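Local coordinates for protein elastinolytic metalloprotease (Pseudoalteromonas sp. CF6-2, PDB 6IK4) that binds one zinc ion per subunit and probably cleaves peptide bonds as an M23-family metalloendopeptidase acting on elastin and bacterial peptidoglycan, at residues S31-N36 and P117-L123; V49-H53 and F73-Y77; Y77-S81 and Q106-G111. All blocks are in the same frame, centred on the assembly; numbering follows the deposited sequence.

Contact 1: S31-N36 and P117-L123. With ZN (zinc ion), chain B.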
ATOM      1  N   SER A  31       4.567  -9.380   0.477  1.00 11.71           N
ATOM      2  CA  SER A  31       4.923  -8.180  -0.272  1.00 11.82           C
ATOM      3  C   SER A  31       3.955  -7.023  -0.083  1.00 10.05           C
ATOM      4  O   SER A  31       4.229  -5.923  -0.576  1.00  9.12           O
ATOM      5  CB  SER A  31       4.949  -8.512  -1.755  1.00 13.40           C
ATOM      6  OG  SER A  31       3.639  -8.849  -2.169  1.00 13.87           O
ATOM      7  N   SER A  32       2.815  -7.249   0.563  1.00  9.04           N
ATOM      8  CA  SER A  32       1.693  -6.332   0.473  1.00 10.69           C
ATOM      9  C   SER A  32       1.137  -5.991   1.853  1.00 11.86           C
ATOM     10  O   SER A  32       1.246  -6.774   2.800  1.00 11.78           O
ATOM     11  CB  SER A  32       0.572  -6.933  -0.392  1.00 10.48           C
ATOM     12  OG  SER A  32       1.047  -7.288  -1.686  1.00 10.15           O
ATOM     13  N   LEU A  33       0.517  -4.812   1.936  1.00 11.07           N
ATOM     14  CA  LEU A  33      -0.186  -4.333   3.121  1.00 10.06           C
ATOM     15  C   LEU A  33      -1.507  -3.733   2.679  1.00 11.19           C
ATOM     16  O   LEU A  33      -1.585  -3.124   1.610  1.00 11.37           O
ATOM     17  CB  LEU A  33       0.636  -3.265   3.871  1.00 10.56           C
ATOM     18  CG  LEU A  33       1.959  -3.738   4.471  1.00 15.46           C
ATOM     19  CD1 LEU A  33       2.881  -2.543   4.720  1.00  9.07           C
ATOM     20  CD2 LEU A  33       1.712  -4.508   5.776  1.00 13.52           C
ATOM     21  N   ASP A  34      -2.548  -3.904   3.495  1.00 11.19           N
ATOM     22  CA  ASP A  34      -3.830  -3.248   3.260  1.00 10.04           C
ATOM     23  C   ASP A  34      -3.937  -2.039   4.190  1.00  9.23           C
ATOM     24  O   ASP A  34      -3.874  -2.190   5.413  1.00 10.91           O
ATOM     25  CB  ASP A  34      -4.990  -4.220   3.487  1.00 10.11           C
ATOM     26  CG  ASP A  34      -4.972  -5.372   2.503  1.00 14.16           C
ATOM     27  OD1 ASP A  34      -4.388  -5.204   1.421  1.00  9.75           O
ATOM     28  OD2 ASP A  34      -5.546  -6.438   2.798  1.00 15.30           O
ATOM     29  N   PHE A  35      -4.065  -0.842   3.606  1.00  9.69           N
ATOM     30  CA  PHE A  35      -4.162   0.414   4.348  1.00 10.64           C
ATOM     31  C   PHE A  35      -5.571   0.987   4.251  1.00 11.77           C
ATOM     32  O   PHE A  35      -6.173   0.974   3.173  1.00  9.77           O
ATOM     33  CB  PHE A  35      -3.215   1.485   3.795  1.00  9.88           C
ATOM     34  CG  PHE A  35      -1.753   1.174   3.930  1.00  8.55           C
ATOM     35  CD1 PHE A  35      -1.225   0.699   5.119  1.00  9.04           C
ATOM     36  CD2 PHE A  35      -0.905   1.385   2.861  1.00 12.77           C
ATOM     37  CE1 PHE A  35       0.123   0.448   5.244  1.00 12.32           C
ATOM     38  CE2 PHE A  35       0.447   1.123   2.964  1.00 15.03           C
ATOM     39  CZ  PHE A  35       0.970   0.659   4.155  1.00 10.48           C
ATOM     40  N   ASN A  36      -6.074   1.551   5.353  1.00 10.73           N
ATOM     41  CA  ASN A  36      -7.316   2.319   5.275  1.00 12.99           C
ATOM     42  C   ASN A  36      -7.318   3.374   6.373  1.00 12.44           C
ATOM     43  O   ASN A  36      -6.658   3.213   7.401  1.00 13.26           O
ATOM     44  CB  ASN A  36      -8.548   1.408   5.369  1.00 10.77           C
ATOM     45  CG  ASN A  36      -8.910   1.040   6.810  1.00 15.78           C
ATOM     46  OD1 ASN A  36      -9.711   1.719   7.452  1.00 14.35           O
ATOM     47  ND2 ASN A  36      -8.331  -0.048   7.317  1.00 12.26           N
ATOM     48  N   PRO A 117     -13.586  -1.007   2.106  1.00 13.79           N
ATOM     49  CA  PRO A 117     -12.661  -0.120   1.374  1.00 13.65           C
ATOM     50  C   PRO A 117     -11.269  -0.089   1.999  1.00 12.83           C
ATOM     51  O   PRO A 117     -11.112   0.038   3.221  1.00 11.01           O
ATOM     52  CB  PRO A 117     -13.344   1.249   1.460  1.00 14.53           C
ATOM     53  CG  PRO A 117     -14.802   0.941   1.678  1.00 18.29           C
ATOM     54  CD  PRO A 117     -14.836  -0.331   2.486  1.00 16.48           C
ATOM     55  N   HIS A 118     -10.256  -0.200   1.137  1.00 12.28           N
ATOM     56  CA  HIS A 118      -8.852  -0.083   1.508  1.00 10.96           C
ATOM     57  C   HIS A 118      -8.049  -0.072   0.215  1.00 11.74           C
ATOM     58  O   HIS A 118      -8.561  -0.412  -0.853  1.00 10.95           O
ATOM     59  CB  HIS A 118      -8.402  -1.237   2.406  1.00 11.10           C
ATOM     60  CG  HIS A 118      -8.373  -2.563   1.707  1.00 13.49           C
ATOM     61  ND1 HIS A 118      -9.503  -3.332   1.521  1.00 14.09           N
ATOM     62  CD2 HIS A 118      -7.350  -3.261   1.160  1.00 15.24           C
ATOM     63  CE1 HIS A 118      -9.176  -4.447   0.889  1.00 13.56           C
ATOM     64  NE2 HIS A 118      -7.876  -4.427   0.657  1.00 14.19           N
ATOM     65  N   VAL A 119      -6.778   0.299   0.315  1.00 10.05           N
ATOM     66  CA  VAL A 119      -5.843   0.100  -0.795  1.00 10.14           C
ATOM     67  C   VAL A 119      -4.952  -1.092  -0.466  1.00 11.77           C
ATOM     68  O   VAL A 119      -4.456  -1.219   0.659  1.00 11.40           O
ATOM     69  CB  VAL A 119      -5.011   1.364  -1.079  1.00 11.06           C
ATOM     70  CG1 VAL A 119      -4.265   1.841   0.169  1.00 11.50           C
ATOM     71  CG2 VAL A 119      -4.016   1.096  -2.225  1.00  9.61           C
ATOM     72  N   HIS A 120      -4.812  -1.999  -1.431  1.00  9.21           N
ATOM     73  CA  HIS A 120      -3.879  -3.114  -1.366  1.00 11.64           C
ATOM     74  C   HIS A 120      -2.567  -2.606  -1.946  1.00 11.28           C
ATOM     75  O   HIS A 120      -2.482  -2.344  -3.147  1.00 11.70           O
ATOM     76  CB  HIS A 120      -4.447  -4.299  -2.156  1.00 11.10           C
ATOM     77  CG  HIS A 120      -3.494  -5.438  -2.368  1.00 11.29           C
ATOM     78  ND1 HIS A 120      -3.292  -6.427  -1.431  1.00 10.94           N
ATOM     79  CD2 HIS A 120      -2.743  -5.781  -3.442  1.00 12.94           C
ATOM     80  CE1 HIS A 120      -2.440  -7.318  -1.908  1.00 17.27           C
ATOM     81  NE2 HIS A 120      -2.090  -6.948  -3.127  1.00 12.28           N
ATOM     82  N   PHE A 121      -1.563  -2.448  -1.091  1.00  9.89           N
ATOM     83  CA  PHE A 121      -0.288  -1.807  -1.422  1.00  8.80           C
ATOM     84  C   PHE A 121       0.808  -2.865  -1.515  1.00 10.97           C
ATOM     85  O   PHE A 121       1.001  -3.626  -0.567  1.00 13.16           O
ATOM     86  CB  PHE A 121       0.024  -0.775  -0.333  1.00 10.30           C
ATOM     87  CG  PHE A 121       1.377  -0.118  -0.436  1.00 14.60           C
ATOM     88  CD1 PHE A 121       1.563   1.004  -1.228  1.00 15.55           C
ATOM     89  CD2 PHE A 121       2.436  -0.575   0.337  1.00 10.57           C
ATOM     90  CE1 PHE A 121       2.806   1.635  -1.291  1.00 15.88           C
ATOM     91  CE2 PHE A 121       3.680   0.045   0.275  1.00 13.06           C
ATOM     92  CZ  PHE A 121       3.859   1.151  -0.534  1.00 14.45           C
ATOM     93  N   THR A 122       1.554  -2.893  -2.631  1.00 10.90           N
ATOM     94  CA  THR A 122       2.508  -3.970  -2.904  1.00 11.61           C
ATOM     95  C   THR A 122       3.858  -3.397  -3.319  1.00  9.85           C
ATOM     96  O   THR A 122       3.910  -2.464  -4.123  1.00 11.79           O
ATOM     97  CB  THR A 122       2.001  -4.902  -4.030  1.00 12.32           C
ATOM     98  OG1 THR A 122       0.706  -5.417  -3.694  1.00 13.47           O
ATOM     99  CG2 THR A 122       3.005  -6.074  -4.326  1.00 11.75           C
ATOM    100  N   LEU A 123       4.940  -3.978  -2.789  1.00  8.38           N
ATOM    101  CA  LEU A 123       6.306  -3.636  -3.186  1.00 10.10           C
ATOM    102  C   LEU A 123       6.815  -4.634  -4.221  1.00 10.59           C
ATOM    103  O   LEU A 123       6.702  -5.854  -4.029  1.00 11.19           O
ATOM    104  CB  LEU A 123       7.248  -3.630  -1.978  1.00 10.27           C
ATOM    105  CG  LEU A 123       8.718  -3.286  -2.279  1.00 10.09           C
ATOM    106  CD1 LEU A 123       8.855  -1.827  -2.745  1.00  9.84           C
ATOM    107  CD2 LEU A 123       9.627  -3.550  -1.064  1.00 12.92           C
TER
HETATM  108 ZN    ZN B 201      -4.143  -6.917   0.366  1.00 14.95          ZN
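Asp34, its CG anti to the carbonyl carbon (chi1 -64°), and His120, its CG anti to the backbone N (chi1 170°), reach from neighbouring antiparallel strands of the M23 peptidase sheet to one zinc ion. The two form a non-hydrogen-bonded pair, and that register puts both side chains on the same face. Asp34 OD1 and His120 ND1 each bind zinc at 2.0 Å, while carboxylate and imidazole planes stand 51° apart. A carboxylate oxygen and an imidazole nitrogen suit the place because each can coordinate zinc directly; His21 supplies a further ligand, and Asn23 holds His120 NE2, fixing the rotation of the ring.

His118 and His120 make the HxH pair of the family. His118, predicted to act as proton donor or acceptor, brings CD2 to 3.5 Å from Asp34 CB, and its ND1 is anchored on Gly116 O. Farther along this face the hydroxyls Ser32 OG and Thr122 OG1 share a hydrogen bond of 2.8 Å, which pairs two small polar side chains in a buried spot.

The other face is apolar. Val119 CG1 meets the edge of the Phe35 ring, and Trp9 packs edge-to-face with that phenylalanine. The Phe35 and Phe121 rings are inclined obliquely to each other, with Phe35 CE2 3.7 Å from Phe121 CD2.

Contact 2: V49-H53 and F73-Y77; sequences VQAAH and FATNY
Tyr77 and Thr75 point from strand 73-77 toward Val49-His53, and polar side-chain tips span what the backbones leave apart. In the antiparallel sheet of this M23 domain the two segments run in opposite directions without pairing, and the CA atoms of Val49 and Tyr77 are 8.7 Å apart. Strand 48-50 pairs instead with strand 96-100, which pairs in turn with the later part of strand 73-81.

With CG anti to its carbonyl carbon (chi1 -53°), Tyr77 sends its ring over to the other segment until the hydroxyl meets the chain where strand 48-50 has ended. Ala52 N donates to Tyr77 OH at 2.9 Å, almost straight at 169°, and the small methyl of Ala52 lets the phenol oxygen come this near. Tyr77 OH also shares a 2.7 Å hydrogen bond with Thr75 OG1, so two bonds grip one buried oxygen.

His53 and Thr75 approach from opposite directions. His53 NE2 gives Thr75 OG1 a weak bond of 2.8 Å, badly bent at 118°, while Phe3 meets the imidazole edge-to-face. Thr75 thus couples histidine and tyrosine through a single hydroxyl. A phenylalanine in place of Tyr77 would probably leave the Ala52 N-H without its acceptor and Thr75 OG1 short of a partner. Nearer the backbone of Tyr77, the branched Val49 lies obliquely against the same ring, its CG1 3.8 Å from Tyr77 CD2.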
ATOM      1  N   VAL A  49      -5.111   8.538  -2.173  1.00 13.23           N
ATOM      2  CA  VAL A  49      -3.892   7.790  -1.863  1.00 12.49           C
ATOM      3  C   VAL A  49      -2.724   8.509  -2.526  1.00 14.30           C
ATOM      4  O   VAL A  49      -2.793   8.833  -3.719  1.00 14.12           O
ATOM      5  CB  VAL A  49      -3.995   6.335  -2.361  1.00 14.81           C
ATOM      6  CG1 VAL A  49      -2.738   5.541  -2.015  1.00 13.87           C
ATOM      7  CG2 VAL A  49      -5.225   5.636  -1.765  1.00 13.31           C
ATOM      8  N   GLN A  50      -1.657   8.761  -1.764  1.00 12.13           N
ATOM      9  CA  GLN A  50      -0.483   9.468  -2.269  1.00 12.33           C
ATOM     10  C   GLN A  50       0.576   8.478  -2.748  1.00 14.84           C
ATOM     11  O   GLN A  50       0.754   7.408  -2.163  1.00 13.01           O
ATOM     12  CB  GLN A  50       0.134  10.361  -1.185  1.00 11.20           C
ATOM     13  CG  GLN A  50      -0.796  11.465  -0.686  1.00 14.23           C
ATOM     14  CD  GLN A  50      -0.245  12.189   0.522  1.00 18.83           C
ATOM     15  OE1 GLN A  50       0.953  12.118   0.818  1.00 17.54           O
ATOM     16  NE2 GLN A  50      -1.120  12.893   1.233  1.00 18.98           N
ATOM     17  N   ALA A  51       1.292   8.852  -3.812  1.00 11.53           N
ATOM     18  CA  ALA A  51       2.435   8.057  -4.252  1.00 13.74           C
ATOM     19  C   ALA A  51       3.478   7.970  -3.139  1.00 11.45           C
ATOM     20  O   ALA A  51       3.910   8.996  -2.595  1.00 13.94           O
ATOM     21  CB  ALA A  51       3.063   8.667  -5.512  1.00  9.65           C
ATOM     22  N   ALA A  52       3.887   6.735  -2.810  1.00 11.01           N
ATOM     23  CA  ALA A  52       4.883   6.489  -1.768  1.00 11.11           C
ATOM     24  C   ALA A  52       6.275   6.974  -2.159  1.00 12.72           C
ATOM     25  O   ALA A  52       7.142   7.087  -1.283  1.00 11.65           O
ATOM     26  CB  ALA A  52       4.947   4.988  -1.444  1.00 12.13           C
ATOM     27  N   HIS A  53       6.491   7.268  -3.436  1.00 11.58           N
ATOM     28  CA  HIS A  53       7.775   7.688  -3.998  1.00 13.30           C
ATOM     29  C   HIS A  53       7.506   8.153  -5.427  1.00 14.93           C
ATOM     30  O   HIS A  53       6.391   8.025  -5.934  1.00  9.99           O
ATOM     31  CB  HIS A  53       8.781   6.540  -3.995  1.00  9.78           C
ATOM     32  CG  HIS A  53       8.297   5.348  -4.759  1.00 12.86           C
ATOM     33  ND1 HIS A  53       8.412   5.239  -6.131  1.00  9.61           N
ATOM     34  CD2 HIS A  53       7.626   4.247  -4.349  1.00 10.48           C
ATOM     35  CE1 HIS A  53       7.857   4.108  -6.528  1.00 12.34           C
ATOM     36  NE2 HIS A  53       7.370   3.488  -5.466  1.00 12.45           N
ATOM     37  N   PHE A  73      12.658  -0.610  -8.290  1.00 12.41           N
ATOM     38  CA  PHE A  73      11.625  -0.850  -7.290  1.00 10.94           C
ATOM     39  C   PHE A  73      10.352  -0.120  -7.683  1.00 12.27           C
ATOM     40  O   PHE A  73      10.390   0.926  -8.331  1.00 11.57           O
ATOM     41  CB  PHE A  73      12.077  -0.373  -5.909  1.00 10.64           C
ATOM     42  CG  PHE A  73      13.075  -1.278  -5.276  1.00 13.66           C
ATOM     43  CD1 PHE A  73      12.660  -2.428  -4.612  1.00 14.24           C
ATOM     44  CD2 PHE A  73      14.433  -1.015  -5.382  1.00 17.47           C
ATOM     45  CE1 PHE A  73      13.588  -3.293  -4.038  1.00 16.99           C
ATOM     46  CE2 PHE A  73      15.361  -1.873  -4.808  1.00 19.31           C
ATOM     47  CZ  PHE A  73      14.931  -3.015  -4.137  1.00 17.51           C
ATOM     48  N   ALA A  74       9.215  -0.663  -7.252  1.00 10.72           N
ATOM     49  CA  ALA A  74       7.938  -0.097  -7.635  1.00  8.66           C
ATOM     50  C   ALA A  74       6.942  -0.384  -6.527  1.00  7.15           C
ATOM     51  O   ALA A  74       7.073  -1.369  -5.793  1.00 11.07           O
ATOM     52  CB  ALA A  74       7.423  -0.678  -8.963  1.00 13.31           C
ATOM     53  N   THR A  75       5.947   0.479  -6.412  1.00 10.03           N
ATOM     54  CA  THR A  75       4.822   0.204  -5.536  1.00  9.87           C
ATOM     55  C   THR A  75       3.561   0.101  -6.382  1.00 11.63           C
ATOM     56  O   THR A  75       3.356   0.887  -7.313  1.00 12.29           O
ATOM     57  CB  THR A  75       4.678   1.275  -4.446  1.00 13.92           C
ATOM     58  OG1 THR A  75       4.721   2.591  -5.025  1.00 10.93           O
ATOM     59  CG2 THR A  75       5.818   1.129  -3.433  1.00 10.41           C
ATOM     60  N   ASN A  76       2.730  -0.880  -6.055  1.00  9.49           N
ATOM     61  CA  ASN A  76       1.489  -1.125  -6.767  1.00 10.24           C
ATOM     62  C   ASN A  76       0.334  -0.829  -5.824  1.00 10.78           C
ATOM     63  O   ASN A  76       0.434  -1.086  -4.622  1.00 13.29           O
ATOM     64  CB  ASN A  76       1.438  -2.569  -7.266  1.00 10.43           C
ATOM     65  CG  ASN A  76       0.468  -2.754  -8.412  1.00 18.02           C
ATOM     66  OD1 ASN A  76       0.841  -2.618  -9.577  1.00 17.42           O
ATOM     67  ND2 ASN A  76      -0.794  -3.056  -8.088  1.00 12.53           N
ATOM     68  N   TYR A  77      -0.743  -0.255  -6.373  1.00 11.03           N
ATOM     69  CA  TYR A  77      -1.899   0.210  -5.611  1.00  9.93           C
ATOM     70  C   TYR A  77      -3.140  -0.402  -6.244  1.00 10.93           C
ATOM     71  O   TYR A  77      -3.489  -0.041  -7.371  1.00 11.10           O
ATOM     72  CB  TYR A  77      -1.998   1.745  -5.627  1.00 12.05           C
ATOM     73  CG  TYR A  77      -0.717   2.432  -5.187  1.00 12.10           C
ATOM     74  CD1 TYR A  77       0.386   2.523  -6.047  1.00 12.07           C
ATOM     75  CD2 TYR A  77      -0.602   2.973  -3.911  1.00 15.20           C
ATOM     76  CE1 TYR A  77       1.571   3.131  -5.636  1.00 13.08           C
ATOM     77  CE2 TYR A  77       0.575   3.589  -3.497  1.00 12.97           C
ATOM     78  CZ  TYR A  77       1.661   3.652  -4.352  1.00 14.79           C
ATOM     79  OH  TYR A  77       2.836   4.258  -3.933  1.00 15.64           O
TER

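Contact 3: Y77-S81 and Q106-G111; sequences YYHMS and QALCEG
Mainly polar and partly buried, this contact joins Tyr78, His79 and Met80, where strand 73-81 is interrupted, to the end of the short helix 104-107 and the turn that follows it. Three side chains each seek backbone atoms of the opposite segment.

Tyr78, its CG anti to the backbone N (chi1 -173°), lays its hydroxyl into the turn. Tyr78 OH donates to Gly111 O at 2.6 Å and accepts from Glu110 N at 3.0 Å, so a single phenol serves as both donor and acceptor for two polar backbone atoms of the same turn. The turn, Leu108 to Gly111, is a type I beta turn; its last residue has a positive phi at which a side chain would strike the preceding carbonyl, which calls for glycine.

In the M23 fold the helix end lies beside the zinc site, the His79 side chain being about 5 Å from the metal. His79, predicted to be a proton donor or acceptor, uses ND1 to donate to Ala107 O at 2.7 Å; the bond is straight (171°) and lies in the ring plane, though the donor sits above the plane of the carbonyl. It fixes the ring's rotation and leaves NE2 facing the site, where a glycerol, probably from the crystallisation liquor, is hydrogen-bonded to it. Tyr78 CD2 lies over one face of the imidazole, displaced toward its rim, and Leu108 CD2 reaches to 3.5 Å from His79 CE1.

The disulfide from Cys109 to Cys63 ties the turn down further. Gln106, bent at chi2, directs its amide to the backbone: Gln106 NE2 donates to Met80 O at 3.1 Å in the planes of both groups, and Ser62 holds the same nitrogen.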
ATOM      1  N   TYR A  77      -0.743  -0.255  -6.373  1.00 11.03           N
ATOM      2  CA  TYR A  77      -1.899   0.210  -5.611  1.00  9.93           C
ATOM      3  C   TYR A  77      -3.140  -0.402  -6.244  1.00 10.93           C
ATOM      4  O   TYR A  77      -3.489  -0.041  -7.371  1.00 11.10           O
ATOM      5  CB  TYR A  77      -1.998   1.745  -5.627  1.00 12.05           C
ATOM      6  CG  TYR A  77      -0.717   2.432  -5.187  1.00 12.10           C
ATOM      7  CD1 TYR A  77       0.386   2.523  -6.047  1.00 12.07           C
ATOM      8  CD2 TYR A  77      -0.602   2.973  -3.911  1.00 15.20           C
ATOM      9  CE1 TYR A  77       1.571   3.131  -5.636  1.00 13.08           C
ATOM     10  CE2 TYR A  77       0.575   3.589  -3.497  1.00 12.97           C
ATOM     11  CZ  TYR A  77       1.661   3.652  -4.352  1.00 14.79           C
ATOM     12  OH  TYR A  77       2.836   4.258  -3.933  1.00 15.64           O
ATOM     13  N   TYR A  78      -3.827  -1.282  -5.513  1.00 12.51           N
ATOM     14  CA  TYR A  78      -4.983  -1.996  -6.035  1.00 13.33           C
ATOM     15  C   TYR A  78      -6.214  -1.691  -5.175  1.00 13.21           C
ATOM     16  O   TYR A  78      -6.098  -1.232  -4.034  1.00 12.98           O
ATOM     17  CB  TYR A  78      -4.706  -3.519  -6.110  1.00 11.31           C
ATOM     18  CG  TYR A  78      -5.810  -4.292  -6.803  1.00 14.74           C
ATOM     19  CD1 TYR A  78      -6.090  -4.083  -8.150  1.00 15.82           C
ATOM     20  CD2 TYR A  78      -6.595  -5.202  -6.108  1.00 16.77           C
ATOM     21  CE1 TYR A  78      -7.121  -4.776  -8.793  1.00 16.51           C
ATOM     22  CE2 TYR A  78      -7.622  -5.899  -6.742  1.00 20.92           C
ATOM     23  CZ  TYR A  78      -7.880  -5.675  -8.082  1.00 19.05           C
ATOM     24  OH  TYR A  78      -8.909  -6.366  -8.713  1.00 18.59           O
ATOM     25  N   HIS A  79      -7.399  -1.911  -5.769  1.00 12.85           N
ATOM     26  CA  HIS A  79      -8.705  -1.491  -5.225  1.00 13.75           C
ATOM     27  C   HIS A  79      -8.921   0.020  -5.351  1.00 14.96           C
ATOM     28  O   HIS A  79      -9.520   0.636  -4.470  1.00 14.99           O
ATOM     29  CB  HIS A  79      -8.911  -1.909  -3.762  1.00 12.82           C
ATOM     30  CG  HIS A  79      -8.695  -3.362  -3.487  1.00 16.51           C
ATOM     31  ND1 HIS A  79      -9.327  -4.362  -4.196  1.00 17.07           N
ATOM     32  CD2 HIS A  79      -7.954  -3.982  -2.536  1.00 15.85           C
ATOM     33  CE1 HIS A  79      -8.966  -5.537  -3.705  1.00 20.52           C
ATOM     34  NE2 HIS A  79      -8.131  -5.335  -2.700  1.00 18.14           N
ATOM     35  N   MET A  80      -8.473   0.615  -6.458  1.00 14.12           N
ATOM     36  CA  MET A  80      -8.468   2.063  -6.625  1.00 11.26           C
ATOM     37  C   MET A  80      -9.673   2.545  -7.430  1.00 11.79           C
ATOM     38  O   MET A  80     -10.357   1.775  -8.112  1.00 14.19           O
ATOM     39  CB  MET A  80      -7.178   2.520  -7.330  1.00 12.86           C
ATOM     40  CG  MET A  80      -5.884   2.160  -6.597  1.00 16.46           C
ATOM     41  SD  MET A  80      -5.784   3.057  -5.038  1.00 16.74           S
ATOM     42  CE  MET A  80      -5.560   4.748  -5.580  1.00 16.70           C
ATOM     43  N   SER A  81      -9.897   3.860  -7.369  1.00 13.07           N
ATOM     44  CA  SER A  81     -10.864   4.538  -8.224  1.00 16.03           C
ATOM     45  C   SER A  81     -10.350   5.944  -8.518  1.00 15.99           C
ATOM     46  O   SER A  81      -9.377   6.412  -7.919  1.00 14.34           O
ATOM     47  CB  SER A  81     -12.250   4.589  -7.573  1.00 17.29           C
ATOM     48  OG  SER A  81     -12.270   5.521  -6.502  1.00 17.83           O
ATOM     49  N   GLN A 106     -16.136  -1.586  -8.112  1.00 19.60           N
ATOM     50  CA  GLN A 106     -14.949  -0.865  -8.564  1.00 19.27           C
ATOM     51  C   GLN A 106     -13.692  -1.374  -7.871  1.00 23.47           C
ATOM     52  O   GLN A 106     -12.626  -1.467  -8.494  1.00 18.29           O
ATOM     53  CB  GLN A 106     -15.115   0.629  -8.318  1.00 17.47           C
ATOM     54  CG  GLN A 106     -13.872   1.455  -8.662  1.00 20.79           C
ATOM     55  CD  GLN A 106     -13.557   1.410 -10.132  1.00 24.43           C
ATOM     56  OE1 GLN A 106     -14.453   1.250 -10.957  1.00 19.36           O
ATOM     57  NE2 GLN A 106     -12.280   1.538 -10.474  1.00 18.19           N
ATOM     58  N   ALA A 107     -13.794  -1.687  -6.574  1.00 17.02           N
ATOM     59  CA  ALA A 107     -12.641  -2.188  -5.832  1.00 19.40           C
ATOM     60  C   ALA A 107     -12.112  -3.488  -6.417  1.00 22.81           C
ATOM     61  O   ALA A 107     -10.908  -3.764  -6.338  1.00 18.70           O
ATOM     62  CB  ALA A 107     -13.010  -2.404  -4.364  1.00 17.16           C
ATOM     63  N   LEU A 108     -12.987  -4.305  -6.992  1.00 17.61           N
ATOM     64  CA  LEU A 108     -12.614  -5.619  -7.492  1.00 18.78           C
ATOM     65  C   LEU A 108     -12.696  -5.680  -9.016  1.00 23.57           C
ATOM     66  O   LEU A 108     -13.053  -6.707  -9.590  1.00 22.92           O
ATOM     67  CB  LEU A 108     -13.486  -6.693  -6.847  1.00 22.54           C
ATOM     68  CG  LEU A 108     -13.370  -6.713  -5.320  1.00 20.62           C
ATOM     69  CD1 LEU A 108     -14.233  -7.808  -4.722  1.00 23.84           C
ATOM     70  CD2 LEU A 108     -11.915  -6.891  -4.902  1.00 23.38           C
ATOM     71  N   CYS A 109     -12.343  -4.582  -9.689  1.00 26.72           N
ATOM     72  CA  CYS A 109     -12.485  -4.530 -11.139  1.00 23.43           C
ATOM     73  C   CYS A 109     -11.589  -5.537 -11.854  1.00 24.27           C
ATOM     74  O   CYS A 109     -11.851  -5.862 -13.017  1.00 34.95           O
ATOM     75  CB  CYS A 109     -12.222  -3.101 -11.641  1.00 26.82           C
ATOM     76  SG  CYS A 109     -10.501  -2.665 -12.047  1.00 43.83           S
ATOM     77  N   GLU A 110     -10.543  -6.048 -11.200  1.00 22.41           N
ATOM     78  CA  GLU A 110      -9.723  -7.115 -11.769  1.00 26.33           C
ATOM     79  C   GLU A 110      -9.792  -8.393 -10.940  1.00 22.26           C
ATOM     80  O   GLU A 110      -8.913  -9.251 -11.055  1.00 25.55           O
ATOM     81  CB  GLU A 110      -8.261  -6.683 -11.918  1.00 22.18           C
ATOM     82  CG  GLU A 110      -8.008  -5.651 -12.988  1.00 22.45           C
ATOM     83  CD  GLU A 110      -6.517  -5.459 -13.231  1.00 32.23           C
ATOM     84  OE1 GLU A 110      -5.836  -6.448 -13.571  1.00 39.53           O
ATOM     85  OE2 GLU A 110      -6.024  -4.326 -13.061  1.00 26.98           O
ATOM     86  N   GLY A 111     -10.807  -8.541 -10.109  1.00 22.69           N
ATOM     87  CA  GLY A 111     -10.921  -9.725  -9.283  1.00 23.69           C
ATOM     88  C   GLY A 111     -10.408  -9.479  -7.881  1.00 32.15           C
ATOM     89  O   GLY A 111     -10.058  -8.360  -7.490  1.00 25.21           O
TER

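How the contacts relate
All three contacts reach one antiparallel sheet, in which strands 119-125 and 73-81 are neighbours. Along the chain, contact 1 pairs segments 81 residues apart, and the segments of contacts 2 and 3 fall between its two strands. Contacts 2 and 3 both use strand 73-81 and share Tyr77, with centres about 15 Å apart; the centre of contact 1 lies about 10 Å from that of contact 2 and 11 Å from that of contact 3. His120 O meets Tyr78 N at 2.9 Å, and Phe121 packs on Tyr77. Contact 1 holds two of the three protein ligands of the zinc, contact 3 sets the neighbouring His79 beside His118, and contact 2 belongs to the buried interior of the sheet.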